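P43 (Trichuris muris, PDB 6QIX) is the major secreted protein of the whipworm, tethers to matrix and inhibits interleukin-13 function. Local coordinates at residues T59-L64 / E126-C131; C216-E221 / F260-G265. One frame throughout, in Å; residues are numbered along the deposited sequence. Where two conformers were deposited one is given.

Contact 1 (T59-L64 / E126-C131); sequences TGVMDL and EKLKQC. With NAG (2-acetamido-2-deoxy-beta-D-glucopyranose), chain C.
The short helix 126-129 meets the irregular loop 59-64 through Lys127 and Leu128, which pack against Val61 and Met62 without any hydrogen bond between the two segments. Val61 sits at the centre: its CG1, held anti to the backbone N (chi1 178°), reaches between the two helix residues. On one side CG1 lies 3.6 Å from Lys127 CE, and on the other 3.8 Å from Leu128 CD2. Lysine suits its place because its methylene run provides an apolar flank, with CD and CE also passing near the carbonyl O of Val61, while the bend at chi4 turns NZ away from the valine methyl, to a weak hydrogen bond with a glycol probably left from the crystallisation liquor. In one of its two conformers, Met62 SD lies 3.8 Å from Leu128 CD1.

Within the loop, Gly60 N donates to Asp63 OD2 (2.8 Å) from above the carboxylate plane, a bond that spans Val61 and Met62. The backbone at Gly60 (phi 89°) by itself calls for glycine, since a CB would jam against the carbonyl O of Thr59; C6 of the nearby N-acetylglucosamine would crowd it too.

Behind the contact, Cys131 is disulfide-bonded to Cys362, and Lys127 O accepts a hydrogen bond from His345 NE2. Leu128 also rests on Phe149 of helix 139-151, Met62 touches Ile124, and Thr59 and Asp63 lean on helix 39-49, which puts this surface packing between two longer helices.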
ATOM      1  N   THR A  59      14.693   0.542  -6.335  1.00 40.49           N
ATOM      2  CA  THR A  59      14.995   1.928  -6.647  1.00 45.16           C
ATOM      3  C   THR A  59      13.923   2.499  -7.557  1.00 46.63           C
ATOM      4  O   THR A  59      13.563   1.889  -8.563  1.00 47.56           O
ATOM      5  CB  THR A  59      16.366   2.033  -7.308  1.00 47.63           C
ATOM      6  OG1 THR A  59      17.347   1.445  -6.446  1.00 49.09           O
ATOM      7  CG2 THR A  59      16.720   3.491  -7.558  1.00 46.89           C
ATOM      8  N   GLY A  60      13.419   3.679  -7.210  1.00 48.44           N
ATOM      9  CA  GLY A  60      12.417   4.338  -8.024  1.00 49.55           C
ATOM     10  C   GLY A  60      10.989   3.982  -7.684  1.00 51.19           C
ATOM     11  O   GLY A  60      10.064   4.650  -8.172  1.00 52.33           O
ATOM     12  N   VAL A  61      10.779   2.968  -6.848  1.00 51.66           N
ATOM     13  CA  VAL A  61       9.429   2.549  -6.518  1.00 50.37           C
ATOM     14  C   VAL A  61       8.826   3.435  -5.440  1.00 48.36           C
ATOM     15  O   VAL A  61       7.647   3.787  -5.511  1.00 46.46           O
ATOM     16  CB  VAL A  61       9.434   1.071  -6.091  1.00 48.63           C
ATOM     17  CG1 VAL A  61       8.038   0.630  -5.686  1.00 48.51           C
ATOM     18  CG2 VAL A  61       9.990   0.200  -7.195  1.00 47.28           C
ATOM     19  N   MET A  62       9.587   3.786  -4.412  0.62 48.69           N
ATOM     20  CA  MET A  62       9.050   4.630  -3.354  0.62 49.24           C
ATOM     21  C   MET A  62      10.169   5.499  -2.791  0.62 48.14           C
ATOM     22  O   MET A  62      10.387   5.573  -1.581  0.62 48.79           O
ATOM     23  CB  MET A  62       8.375   3.790  -2.265  0.62 52.06           C
ATOM     24  CG  MET A  62       9.082   2.502  -1.909  0.62 53.88           C
ATOM     25  SD  MET A  62       8.692   1.951  -0.229  0.62 57.94           S
ATOM     26  CE  MET A  62       6.993   2.497  -0.072  0.62 59.80           C
ATOM     27  N   ASP A  63      10.894   6.171  -3.676  1.00 47.37           N
ATOM     28  CA  ASP A  63      11.935   7.094  -3.257  1.00 46.76           C
ATOM     29  C   ASP A  63      11.335   8.472  -2.992  1.00 42.30           C
ATOM     30  O   ASP A  63      10.183   8.757  -3.333  1.00 38.62           O
ATOM     31  CB  ASP A  63      13.038   7.155  -4.314  1.00 48.26           C
ATOM     32  CG  ASP A  63      13.829   5.854  -4.400  1.00 47.86           C
ATOM     33  OD1 ASP A  63      13.856   5.111  -3.389  1.00 49.35           O
ATOM     34  OD2 ASP A  63      14.421   5.579  -5.464  1.00 44.87           O
ATOM     35  N   LEU A  64      12.139   9.333  -2.342  1.00 39.03           N
ATOM     36  CA  LEU A  64      11.730  10.703  -2.141  1.00 35.39           C
ATOM     37  C   LEU A  64      11.719  11.443  -3.480  1.00 39.04           C
ATOM     38  O   LEU A  64      12.442  11.071  -4.422  1.00 39.96           O
ATOM     39  CB  LEU A  64      12.665  11.397  -1.163  1.00 29.89           C
ATOM     40  CG  LEU A  64      12.793  10.826   0.238  1.00 28.66           C
ATOM     41  CD1 LEU A  64      13.773  11.726   1.055  1.00 30.98           C
ATOM     42  CD2 LEU A  64      11.419  10.752   0.913  1.00 30.24           C
ATOM     43  N   GLU A 126       1.749   0.504   0.681  1.00 18.72           N
ATOM     44  CA  GLU A 126       0.739  -0.350   0.070  1.00 21.43           C
ATOM     45  C   GLU A 126       1.148  -0.776  -1.341  1.00 19.80           C
ATOM     46  O   GLU A 126       0.722  -1.835  -1.823  1.00 19.94           O
ATOM     47  CB  GLU A 126      -0.618   0.362   0.036  1.00 23.04           C
ATOM     48  CG  GLU A 126      -1.284   0.566   1.388  1.00 24.24           C
ATOM     49  CD  GLU A 126      -1.786  -0.723   2.078  1.00 29.36           C
ATOM     50  OE1 GLU A 126      -2.072  -1.739   1.392  1.00 27.61           O
ATOM     51  OE2 GLU A 126      -1.905  -0.682   3.348  1.00 32.91           O
ATOM     52  N   LYS A 127       1.938   0.052  -2.027  1.00 22.27           N
ATOM     53  CA  LYS A 127       2.397  -0.293  -3.373  1.00 25.16           C
ATOM     54  C   LYS A 127       3.177  -1.598  -3.371  1.00 20.93           C
ATOM     55  O   LYS A 127       3.047  -2.429  -4.300  1.00 20.10           O
ATOM     56  CB  LYS A 127       3.274   0.840  -3.891  1.00 32.20           C
ATOM     57  CG  LYS A 127       3.886   0.656  -5.265  1.00 42.29           C
ATOM     58  CD  LYS A 127       4.280   2.018  -5.870  1.00 50.85           C
ATOM     59  CE  LYS A 127       4.989   1.908  -7.227  1.00 54.59           C
ATOM     60  NZ  LYS A 127       4.433   2.875  -8.242  1.00 55.84           N
ATOM     61  N   LEU A 128       3.998  -1.796  -2.326  1.00 18.12           N
ATOM     62  CA  LEU A 128       4.797  -3.009  -2.200  1.00 19.66           C
ATOM     63  C   LEU A 128       3.991  -4.162  -1.615  1.00 16.40           C
ATOM     64  O   LEU A 128       4.145  -5.299  -2.057  1.00 17.97           O
ATOM     65  CB  LEU A 128       6.029  -2.751  -1.346  1.00 21.24           C
ATOM     66  CG  LEU A 128       7.061  -1.821  -1.962  1.00 24.85           C
ATOM     67  CD1 LEU A 128       8.271  -1.684  -1.072  1.00 30.06           C
ATOM     68  CD2 LEU A 128       7.483  -2.305  -3.316  1.00 28.04           C
ATOM     69  N   LYS A 129       3.134  -3.893  -0.638  1.00 18.45           N
ATOM     70  CA  LYS A 129       2.251  -4.928  -0.109  1.00 18.28           C
ATOM     71  C   LYS A 129       1.415  -5.538  -1.229  1.00 18.13           C
ATOM     72  O   LYS A 129       1.149  -6.748  -1.239  1.00 17.42           O
ATOM     73  CB  LYS A 129       1.346  -4.339   0.992  1.00 18.42           C
ATOM     74  CG  LYS A 129       2.095  -3.856   2.207  1.00 21.83           C
ATOM     75  CD  LYS A 129       1.186  -3.005   3.077  1.00 26.60           C
ATOM     76  CE  LYS A 129       0.383  -3.836   4.013  1.00 32.67           C
ATOM     77  NZ  LYS A 129      -0.387  -2.965   5.002  1.00 35.46           N
ATOM     78  N   GLN A 130       1.053  -4.736  -2.222  1.00 16.66           N
ATOM     79  CA  GLN A 130       0.192  -5.237  -3.279  1.00 19.08           C
ATOM     80  C   GLN A 130       0.910  -6.206  -4.201  1.00 15.38           C
ATOM     81  O   GLN A 130       0.241  -6.873  -5.017  1.00 16.99           O
ATOM     82  CB  GLN A 130      -0.408  -4.036  -4.025  1.00 20.57           C
ATOM     83  CG  GLN A 130      -1.538  -3.401  -3.211  1.00 20.42           C
ATOM     84  CD  GLN A 130      -2.027  -2.088  -3.764  1.00 21.11           C
ATOM     85  OE1 GLN A 130      -1.632  -1.685  -4.837  1.00 22.22           O
ATOM     86  NE2 GLN A 130      -2.837  -1.387  -3.006  1.00 24.24           N
ATOM     87  N   CYS A 131       2.228  -6.360  -4.068  1.00 15.30           N
ATOM     88  CA  CYS A 131       2.899  -7.395  -4.843  1.00 15.69           C
ATOM     89  C   CYS A 131       2.328  -8.760  -4.506  1.00 16.86           C
ATOM     90  O   CYS A 131       2.385  -9.687  -5.327  1.00 18.75           O
ATOM     91  CB  CYS A 131       4.404  -7.407  -4.565  1.00 18.95           C
ATOM     92  SG  CYS A 131       5.289  -5.924  -5.156  1.00 21.97           S
TER
HETATM   93  C1  NAG C 401      16.919  -0.179 -10.673  1.00 59.08           C
HETATM   94  C2  NAG C 401      18.020  -0.107 -11.729  1.00 62.23           C
HETATM   95  C3  NAG C 401      18.342   1.350 -12.059  1.00 63.75           C
HETATM   96  C4  NAG C 401      17.081   2.091 -12.485  1.00 65.36           C
HETATM   97  C5  NAG C 401      16.000   1.955 -11.416  1.00 65.01           C
HETATM   98  C6  NAG C 401      14.679   2.573 -11.836  1.00 65.84           C
HETATM   99  C7  NAG C 401      19.534  -2.040 -11.725  1.00 65.39           C
HETATM  100  C8  NAG C 401      20.797  -2.625 -11.172  1.00 64.66           C
HETATM  101  N2  NAG C 401      19.213  -0.814 -11.290  1.00 63.68           N
HETATM  102  O3  NAG C 401      19.303   1.411 -13.107  1.00 62.71           O
HETATM  103  O4  NAG C 401      17.373   3.469 -12.693  1.00 67.05           O
HETATM  104  O5  NAG C 401      15.750   0.566 -11.135  1.00 62.88           O
HETATM  105  O6  NAG C 401      13.839   1.665 -12.542  1.00 65.83           O
HETATM  106  O7  NAG C 401      18.830  -2.652 -12.531  1.00 67.06           O

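Contact 2 (C216-E221 / F260-G265); sequences CHVHKE and FPLKLG
Cys216 packs on Leu262 and Leu264 with both of its side-chain atoms. CB points toward the strand and rests 4.1 Å from Leu262 CD1. One bond further, SG swings anti to the carbonyl carbon (chi1 -63°), where Leu264 CD2 lies 3.6 Å away, and there the side chain ends in its disulfide to Cys250. A half-cystine suits this buried place: sulfur is apolar enough to sit on leucine methyls, and the covalent bond ties the end of helix 205-216 to strand 246-252.

That strand pairs antiparallel with 262-268, with backbone hydrogen bonds joining Lys263 to Met251 and Gly265 to Lys249. Leu262 and Leu264, two residues apart, both reach Cys216, but differently: Leu262 directs its CB toward 216-221, whereas Leu264 does not and gets there by its CD2 tip. Leu262 spreads its two methyls over separate partners: CD1 takes the cysteine, and CD2 is approached more loosely by Val218 CG1 at 4.3 Å. Its CG stands anti to the backbone N (chi1 -174°), which carries both methyls out toward 216-218.

Between Cys216 and Val218 the chain turns out of the helix at His217, whose phi is positive (56°). Val218 then brings its branched apolar side chain back toward the strand. Both leucines also touch Met324 of helix 315-325.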
ATOM      1  N   CYS A 216     -18.788  -4.458   3.843  1.00 18.57           N
ATOM      2  CA  CYS A 216     -18.127  -4.193   5.103  1.00 18.49           C
ATOM      3  C   CYS A 216     -19.097  -3.706   6.146  1.00 20.22           C
ATOM      4  O   CYS A 216     -18.692  -3.485   7.287  1.00 20.42           O
ATOM      5  CB  CYS A 216     -17.000  -3.181   4.900  1.00 20.09           C
ATOM      6  SG  CYS A 216     -15.673  -3.765   3.813  1.00 21.00           S
ATOM      7  N   HIS A 217     -20.366  -3.539   5.778  1.00 22.33           N
ATOM      8  CA  HIS A 217     -21.413  -3.139   6.710  1.00 24.94           C
ATOM      9  C   HIS A 217     -21.072  -1.824   7.418  1.00 29.05           C
ATOM     10  O   HIS A 217     -21.211  -1.686   8.651  1.00 31.16           O
ATOM     11  CB  HIS A 217     -21.674  -4.266   7.700  1.00 27.86           C
ATOM     12  CG  HIS A 217     -22.072  -5.544   7.044  1.00 31.25           C
ATOM     13  ND1 HIS A 217     -23.331  -5.749   6.532  1.00 34.50           N
ATOM     14  CD2 HIS A 217     -21.371  -6.671   6.786  1.00 31.60           C
ATOM     15  CE1 HIS A 217     -23.393  -6.952   5.992  1.00 34.50           C
ATOM     16  NE2 HIS A 217     -22.224  -7.540   6.156  1.00 33.61           N
ATOM     17  N   VAL A 218     -20.721  -0.822   6.605  1.00 32.99           N
ATOM     18  CA  VAL A 218     -20.404   0.514   7.085  1.00 40.63           C
ATOM     19  C   VAL A 218     -21.271   1.535   6.367  1.00 54.16           C
ATOM     20  O   VAL A 218     -21.936   1.231   5.381  1.00 53.33           O
ATOM     21  CB  VAL A 218     -18.924   0.872   6.894  1.00 36.69           C
ATOM     22  CG1 VAL A 218     -18.076  -0.096   7.661  1.00 36.75           C
ATOM     23  CG2 VAL A 218     -18.548   0.852   5.429  1.00 41.09           C
ATOM     24  N   HIS A 219     -21.200   2.778   6.855  1.00 67.45           N
ATOM     25  CA  HIS A 219     -22.029   3.897   6.414  1.00 76.66           C
ATOM     26  C   HIS A 219     -21.171   5.028   5.849  1.00 79.59           C
ATOM     27  O   HIS A 219     -19.975   5.136   6.129  1.00 80.63           O
ATOM     28  CB  HIS A 219     -22.866   4.467   7.581  1.00 81.49           C
ATOM     29  CG  HIS A 219     -23.499   3.417   8.443  1.00 87.72           C
ATOM     30  ND1 HIS A 219     -22.781   2.631   9.319  1.00 90.40           N
ATOM     31  CD2 HIS A 219     -24.789   3.011   8.547  1.00 90.51           C
ATOM     32  CE1 HIS A 219     -23.599   1.790   9.929  1.00 91.37           C
ATOM     33  NE2 HIS A 219     -24.823   1.999   9.478  1.00 92.04           N
ATOM     34  N   LYS A 220     -21.796   5.894   5.059  1.00 80.97           N
ATOM     35  CA  LYS A 220     -21.158   7.149   4.664  1.00 81.74           C
ATOM     36  C   LYS A 220     -21.399   8.146   5.789  1.00 83.36           C
ATOM     37  O   LYS A 220     -22.486   8.710   5.908  1.00 86.70           O
ATOM     38  CB  LYS A 220     -21.708   7.662   3.337  1.00 80.53           C
ATOM     39  CG  LYS A 220     -21.282   9.095   2.956  1.00 80.47           C
ATOM     40  CD  LYS A 220     -19.894   9.502   3.453  1.00 82.62           C
ATOM     41  CE  LYS A 220     -18.788   8.551   2.964  1.00 85.54           C
ATOM     42  NZ  LYS A 220     -17.590   8.501   3.868  1.00 86.31           N
ATOM     43  N   GLU A 221     -20.388   8.353   6.621  1.00 83.27           N
ATOM     44  CA  GLU A 221     -20.480   9.333   7.692  1.00 86.05           C
ATOM     45  C   GLU A 221     -20.763  10.706   7.098  1.00 82.09           C
ATOM     46  O   GLU A 221     -20.111  11.094   6.120  1.00 80.91           O
ATOM     47  CB  GLU A 221     -19.179   9.360   8.486  1.00 92.62           C
ATOM     48  CG  GLU A 221     -19.351   9.678   9.957  1.00 98.91           C
ATOM     49  CD  GLU A 221     -18.039   9.588  10.723  1.00104.08           C
ATOM     50  OE1 GLU A 221     -18.072   9.258  11.933  1.00106.26           O
ATOM     51  OE2 GLU A 221     -16.976   9.843  10.109  1.00104.82           O
ATOM     52  N   PHE A 260      -8.748   4.291  13.620  1.00 15.92           N
ATOM     53  CA  PHE A 260      -9.605   4.221  12.451  1.00 15.49           C
ATOM     54  C   PHE A 260     -10.328   2.879  12.468  1.00 14.96           C
ATOM     55  O   PHE A 260      -9.700   1.863  12.733  1.00 17.60           O
ATOM     56  CB  PHE A 260      -8.765   4.338  11.159  1.00 15.06           C
ATOM     57  CG  PHE A 260      -9.573   4.591   9.942  1.00 13.89           C
ATOM     58  CD1 PHE A 260     -10.039   5.863   9.668  1.00 15.79           C
ATOM     59  CD2 PHE A 260      -9.852   3.551   9.057  1.00 14.76           C
ATOM     60  CE1 PHE A 260     -10.763   6.110   8.533  1.00 17.19           C
ATOM     61  CE2 PHE A 260     -10.625   3.775   7.940  1.00 15.46           C
ATOM     62  CZ  PHE A 260     -11.060   5.062   7.666  1.00 16.60           C
ATOM     63  N   PRO A 261     -11.615   2.838  12.128  1.00 17.35           N
ATOM     64  CA  PRO A 261     -12.407   1.621  12.375  1.00 18.47           C
ATOM     65  C   PRO A 261     -12.345   0.513  11.329  1.00 17.94           C
ATOM     66  O   PRO A 261     -12.747  -0.620  11.644  1.00 20.26           O
ATOM     67  CB  PRO A 261     -13.843   2.156  12.443  1.00 17.73           C
ATOM     68  CG  PRO A 261     -13.795   3.347  11.529  1.00 19.86           C
ATOM     69  CD  PRO A 261     -12.474   3.985  11.775  1.00 19.62           C
ATOM     70  N   LEU A 262     -11.912   0.779  10.096  1.00 15.38           N
ATOM     71  CA  LEU A 262     -12.011  -0.219   9.025  1.00 13.03           C
ATOM     72  C   LEU A 262     -10.672  -0.408   8.335  1.00 13.72           C
ATOM     73  O   LEU A 262     -10.050   0.564   7.894  1.00 15.35           O
ATOM     74  CB  LEU A 262     -13.035   0.204   7.999  1.00 14.38           C
ATOM     75  CG  LEU A 262     -13.341  -0.812   6.911  1.00 19.11           C
ATOM     76  CD1 LEU A 262     -14.014  -2.046   7.513  1.00 20.70           C
ATOM     77  CD2 LEU A 262     -14.208  -0.124   5.886  1.00 20.89           C
ATOM     78  N   LYS A 263     -10.253  -1.652   8.221  1.00 14.53           N
ATOM     79  CA  LYS A 263      -9.045  -2.057   7.524  1.00 19.95           C
ATOM     80  C   LYS A 263      -9.483  -2.928   6.350  1.00 18.06           C
ATOM     81  O   LYS A 263     -10.385  -3.766   6.518  1.00 17.77           O
ATOM     82  CB  LYS A 263      -8.169  -2.852   8.483  1.00 27.73           C
ATOM     83  CG  LYS A 263      -6.715  -2.786   8.241  1.00 36.99           C
ATOM     84  CD  LYS A 263      -6.066  -4.109   8.685  1.00 46.15           C
ATOM     85  CE  LYS A 263      -6.097  -4.263  10.206  1.00 50.07           C
ATOM     86  NZ  LYS A 263      -4.724  -4.521  10.790  1.00 53.75           N
ATOM     87  N   LEU A 264      -8.907  -2.690   5.166  1.00 15.35           N
ATOM     88  CA  LEU A 264      -9.309  -3.427   3.965  1.00 17.25           C
ATOM     89  C   LEU A 264      -8.115  -4.146   3.349  1.00 20.85           C
ATOM     90  O   LEU A 264      -7.018  -3.561   3.227  1.00 26.32           O
ATOM     91  CB  LEU A 264      -9.872  -2.522   2.894  1.00 21.70           C
ATOM     92  CG  LEU A 264     -11.237  -1.879   2.855  1.00 31.25           C
ATOM     93  CD1 LEU A 264     -11.501  -1.376   1.404  1.00 32.67           C
ATOM     94  CD2 LEU A 264     -12.280  -2.821   3.363  1.00 36.55           C
ATOM     95  N   GLY A 265      -8.347  -5.394   2.917  1.00 18.62           N
ATOM     96  CA  GLY A 265      -7.374  -6.111   2.117  1.00 19.03           C
ATOM     97  C   GLY A 265      -7.937  -6.323   0.732  1.00 17.18           C
ATOM     98  O   GLY A 265      -9.152  -6.274   0.536  1.00 14.74           O
TER

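How the contacts relate
Contact 1 closes along the chain before contact 2 opens, so the two follow in series. Their centres are about 25 Å apart, yet their nearest atoms come within about 6 Å without touching. Contact 1 lies nearer the middle of the molecule, its centre about 8 Å from the chain centre, against about 17 Å for contact 2. The C-terminal end of helix 315-325 and the residues just after it connect them: Met324 packs on the leucines of contact 2, while Met326 and Gln327 exchange hydrogen bonds with Glu126 and Gln130. In both, a loop following a helix packs through apolar side chains. A sugar adjoins contact 1, and glycols, probably from the crystallisation liquor, lie beside both.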